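Local coordinates for choline dehydrogenase and related flavoproteins (Aspergillus oryzae, PDB 3Q9T), which is a formate oxidase of the glucose-methanol-choline oxidoreductase family that carries 8-formyl-FAD at its catalytic site, at residues Y67-V72 against P444-N449; M305-V310 against V424-D429. All coordinates share one frame; numbering follows the deposited sequence. Where two conformers were deposited one is given.

Contact 1 (Y67-V72 against P444-N449); sequences YKTTMV and PNINLN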
# COMPACT_ATOMS: atom_id res chain seq x y z
N TYR A 67 6.40 10.11 7.60
CA TYR A 67 5.74 10.32 6.31
C TYR A 67 5.12 9.06 5.71
O TYR A 67 5.68 7.96 5.78
CB TYR A 67 6.75 10.86 5.30
CG TYR A 67 7.40 12.17 5.67
CD1 TYR A 67 6.64 13.32 5.82
CD2 TYR A 67 8.78 12.26 5.84
CE1 TYR A 67 7.24 14.54 6.15
CE2 TYR A 67 9.38 13.46 6.18
CZ TYR A 67 8.60 14.59 6.32
OH TYR A 67 9.18 15.78 6.65
N LYS A 68 3.98 9.26 5.06
CA LYS A 68 3.50 8.31 4.06
C LYS A 68 4.38 8.47 2.83
O LYS A 68 4.67 9.60 2.42
CB LYS A 68 2.06 8.64 3.67
CG LYS A 68 1.03 8.47 4.79
CD LYS A 68 -0.34 8.89 4.29
CE LYS A 68 -1.44 8.39 5.22
NZ LYS A 68 -2.76 8.91 4.76
N THR A 69 4.81 7.35 2.24
CA THR A 69 5.43 7.40 0.92
C THR A 69 5.22 6.14 0.09
O THR A 69 5.18 5.03 0.60
CB THR A 69 6.97 7.79 0.94
OG1 THR A 69 7.78 6.64 0.72
CG2 THR A 69 7.36 8.47 2.20
N THR A 70 5.06 6.35 -1.22
CA THR A 70 4.92 5.25 -2.17
C THR A 70 6.29 4.62 -2.41
O THR A 70 7.23 5.28 -2.88
CB THR A 70 4.34 5.75 -3.52
OG1 THR A 70 3.03 6.27 -3.32
CG2 THR A 70 4.29 4.61 -4.56
N MET A 71 6.38 3.33 -2.11
CA MET A 71 7.63 2.58 -2.20
C MET A 71 7.85 2.11 -3.62
O MET A 71 8.95 2.23 -4.17
CB MET A 71 7.59 1.38 -1.25
CG MET A 71 7.50 1.78 0.22
SD MET A 71 9.10 2.38 0.86
CE MET A 71 8.54 3.80 1.79
N VAL A 72 6.80 1.56 -4.21
CA VAL A 72 6.85 1.17 -5.60
C VAL A 72 5.56 1.51 -6.32
O VAL A 72 4.47 1.43 -5.75
CB VAL A 72 7.30 -0.32 -5.80
CG1 VAL A 72 7.38 -1.06 -4.49
CG2 VAL A 72 6.43 -1.04 -6.81
N PRO A 444 4.91 16.66 1.79
CA PRO A 444 4.89 16.60 0.33
C PRO A 444 4.53 15.16 -0.06
O PRO A 444 4.61 14.25 0.78
CB PRO A 444 6.34 16.90 -0.04
CG PRO A 444 7.13 16.34 1.11
CD PRO A 444 6.28 16.63 2.33
N ASN A 445 4.12 14.96 -1.30
CA ASN A 445 3.89 13.62 -1.80
C ASN A 445 5.21 13.00 -2.24
O ASN A 445 6.06 13.67 -2.83
CB ASN A 445 2.84 13.61 -2.91
CG ASN A 445 1.43 13.75 -2.38
OD1 ASN A 445 1.14 13.36 -1.25
ND2 ASN A 445 0.55 14.32 -3.19
N ILE A 446 5.39 11.72 -1.93
CA ILE A 446 6.68 11.07 -2.09
C ILE A 446 6.52 9.73 -2.78
O ILE A 446 5.87 8.82 -2.27
CB ILE A 446 7.39 10.86 -0.70
CG1 ILE A 446 7.39 12.17 0.12
CG2 ILE A 446 8.80 10.30 -0.89
CD1 ILE A 446 8.06 12.06 1.49
N ASN A 447 7.12 9.62 -3.96
CA ASN A 447 7.21 8.37 -4.69
C ASN A 447 8.68 7.97 -4.91
O ASN A 447 9.43 8.71 -5.54
CB ASN A 447 6.50 8.48 -6.02
CG ASN A 447 6.67 7.25 -6.87
OD1 ASN A 447 6.93 6.17 -6.35
ND2 ASN A 447 6.56 7.41 -8.18
N LEU A 448 9.09 6.82 -4.35
CA LEU A 448 10.48 6.37 -4.44
C LEU A 448 10.76 5.58 -5.71
O LEU A 448 11.91 5.37 -6.08
CB LEU A 448 10.85 5.49 -3.23
CG LEU A 448 10.92 6.20 -1.87
CD1 LEU A 448 11.09 5.20 -0.74
CD2 LEU A 448 12.06 7.20 -1.90
N ASN A 449 9.70 5.08 -6.33
CA ASN A 449 9.81 4.42 -7.61
C ASN A 449 10.79 3.25 -7.61
O ASN A 449 11.52 3.03 -8.57
CB ASN A 449 10.15 5.43 -8.70
CG ASN A 449 9.85 4.91 -10.10
OD1 ASN A 449 8.86 4.21 -10.31
ND2 ASN A 449 10.71 5.25 -11.07
O HOH W 1 3.58 10.25 -0.19
O HOH W 2 2.59 8.72 -2.35

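Contact 2 (M305-V310 against V424-D429); sequences MDHPGV and VRPISD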
# COMPACT_ATOMS: atom_id res chain seq x y z
N MET A 305 16.29 9.71 -5.50
CA MET A 305 16.86 8.36 -5.61
C MET A 305 17.19 7.79 -4.23
O MET A 305 17.77 8.48 -3.38
CB MET A 305 18.12 8.36 -6.48
CG MET A 305 18.49 6.97 -6.99
SD MET A 305 17.46 6.45 -8.39
CE MET A 305 18.03 4.76 -8.54
N ASP A 306 16.81 6.54 -4.02
CA ASP A 306 16.99 5.88 -2.73
C ASP A 306 17.46 4.45 -3.00
O ASP A 306 17.45 4.01 -4.16
CB ASP A 306 15.67 5.91 -1.96
CG ASP A 306 15.81 5.49 -0.48
OD1 ASP A 306 16.92 5.23 -0.00
OD2 ASP A 306 14.77 5.44 0.21
N HIS A 307 17.87 3.74 -1.96
CA HIS A 307 18.23 2.32 -2.10
C HIS A 307 17.05 1.45 -1.69
O HIS A 307 16.55 1.59 -0.58
CB HIS A 307 19.37 1.97 -1.16
CG HIS A 307 20.70 2.56 -1.52
ND1 HIS A 307 21.56 3.06 -0.57
CD2 HIS A 307 21.32 2.71 -2.71
CE1 HIS A 307 22.66 3.50 -1.17
NE2 HIS A 307 22.54 3.29 -2.47
N PRO A 308 16.63 0.50 -2.55
CA PRO A 308 15.59 -0.42 -2.08
C PRO A 308 16.26 -1.49 -1.24
O PRO A 308 17.42 -1.80 -1.48
CB PRO A 308 15.05 -1.02 -3.37
CG PRO A 308 16.25 -1.04 -4.28
CD PRO A 308 17.16 0.10 -3.87
N GLY A 309 15.56 -2.01 -0.23
CA GLY A 309 16.11 -3.04 0.63
C GLY A 309 15.07 -4.13 0.75
O GLY A 309 13.88 -3.83 0.88
N VAL A 310 15.49 -5.39 0.65
CA VAL A 310 14.63 -6.49 1.08
C VAL A 310 15.26 -7.20 2.28
O VAL A 310 16.14 -8.04 2.12
CB VAL A 310 14.33 -7.50 -0.06
CG1 VAL A 310 13.58 -8.72 0.49
CG2 VAL A 310 13.52 -6.82 -1.16
N VAL A 424 22.54 -1.40 -3.71
CA VAL A 424 23.26 -0.17 -3.46
C VAL A 424 23.52 0.58 -4.78
O VAL A 424 23.70 1.80 -4.81
CB VAL A 424 24.53 -0.58 -2.66
CG1 VAL A 424 25.78 -0.15 -3.35
CG2 VAL A 424 24.43 -0.14 -1.20
N ARG A 425 23.46 -0.16 -5.88
CA ARG A 425 23.61 0.39 -7.23
C ARG A 425 22.42 0.02 -8.12
O ARG A 425 22.57 -0.73 -9.07
CB ARG A 425 24.89 -0.14 -7.86
CG ARG A 425 26.16 0.43 -7.22
CD ARG A 425 26.69 1.60 -8.01
NE ARG A 425 25.69 2.65 -8.17
CZ ARG A 425 25.51 3.67 -7.33
NH1 ARG A 425 26.25 3.82 -6.24
NH2 ARG A 425 24.57 4.56 -7.59
N PRO A 426 21.22 0.55 -7.80
CA PRO A 426 20.04 0.21 -8.61
C PRO A 426 20.11 0.98 -9.92
O PRO A 426 20.87 1.92 -10.01
CB PRO A 426 18.88 0.72 -7.75
CG PRO A 426 19.47 1.89 -7.02
CD PRO A 426 20.89 1.52 -6.74
N ILE A 427 19.34 0.58 -10.92
CA ILE A 427 19.31 1.35 -12.15
C ILE A 427 17.91 1.83 -12.51
O ILE A 427 17.72 2.42 -13.57
CB ILE A 427 19.82 0.52 -13.33
CG1 ILE A 427 18.99 -0.76 -13.45
CG2 ILE A 427 21.32 0.27 -13.16
CD1 ILE A 427 19.12 -1.47 -14.78
N SER A 428 16.94 1.57 -11.64
CA SER A 428 15.61 2.14 -11.83
C SER A 428 15.68 3.67 -11.90
O SER A 428 16.50 4.28 -11.20
CB SER A 428 14.65 1.72 -10.71
OG SER A 428 14.32 0.35 -10.84
N ASP A 429 14.86 4.28 -12.75
CA ASP A 429 14.73 5.73 -12.78
C ASP A 429 14.37 6.25 -11.40
O ASP A 429 13.80 5.52 -10.60
CB ASP A 429 13.64 6.16 -13.78
CG ASP A 429 14.09 6.05 -15.23
OD1 ASP A 429 15.31 5.99 -15.48
OD2 ASP A 429 13.22 6.03 -16.12

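Contact 1 (Y67-V72 against P444-N449)
The Y67 ring meets P444 and I446 obliquely, with its CE1 4.5 Å from CD of P444. The ring of W65 lies nearly parallel to it, and E270 hydrogen-bonds its OH; both of these residues bind FAD. The contact itself is a single parallel beta bridge between strands whose directions differ by 40°. T70 and N447 are paired, CA to CA 4.6 Å. T70 N donates to O of I446 over 2.8 Å. N of L448 in turn donates to T70 O over 2.8 Å, almost straight at 176°. Toward Y67 the direct pairing gives way to water 1, which accepts from I446 N and donates to K68 O. Water 2 donates to I446 O and is also hydrogen-bonded to T70 OG1. On one side of the bridge T69 CB presses against I446 CB at 3.5 Å, while M71 runs alongside L448, SD to CD1 3.8 Å. N447 starts away from T70, but with CG anti to the backbone N (chi1 175°) its amide swings back, placing OD1 3.6 Å from CG2 of T70. The same OD1 accepts N449 N at 3.0 Å, from well above the carbonyl plane, closing an Asx turn.

Contact 2 (M305-V310 against V424-D429)
H307 and P308 meet V424 and P426 at the end of an antiparallel strand pair, where strand 308-316 begins and strand 415-423 has just finished. Backbone bonds of P308 with L423 and V310 with V421 establish the pairing, and this contact extends it with side chains. The imidazole of H307 is met over one face and at one edge. CG2 of V424 sits over the face, 4.2 Å from the H307 ring centroid and 16° off the normal, a CH-pi contact displaced toward the rim. P426 comes to the ring edge instead, its CD 4.2 Å from CD2 of H307. NE2 of H307 also lies 3.0 Å from O of V424, while ND1 is hydrogen-bonded to H510, whose ring stands about perpendicular to that of H307.

Two residues before H307, M305 reaches the loop 424-429 by its terminal methyl. CG lies anti to the backbone N (chi1 -161°) and the chain then bends at chi2 (78°), bringing CE within 3.6 Å of CG of P426; the methionine chain and the proline ring pass alongside, running opposite ways. P426 is thus the shared surface, since its CB lies 4.3 Å from CD of P308 as well.

Outside the contact, T507 hydrogen-bonds OD2 of D306, D456 hydrogen-bonds OG of S428, and R425 forms a salt bridge with D551. The arrangement is that of an antiparallel strand pair opening into loops where one strand starts and the other ends, in a large mixed sheet, consistent with the substrate-domain sheet of GMC oxidoreductases.

In the fold
From the N terminus the chain passes first through 67-72, whose partner 444-449 follows 372 residues on. Before that loop closes, 305-310 meets 424-429, closing a loop across 114 residues, so contact 2 is nested inside contact 1. The strand order of a small antiparallel sheet explains their proximity: strand 302-304 leads into contact 2, strand 431-434 follows it, and strand 445-447, the third member, belongs to contact 1. The contacts also touch directly, their centres about 14 Å apart. N449 ND2 probably hydrogen-bonds to O of D429 (3.1 Å), and CD1 of L448 packs against OD2 of D306 at 3.8 Å. Together they connect the strand near the flavin, the small sheet and the large mixed sheet.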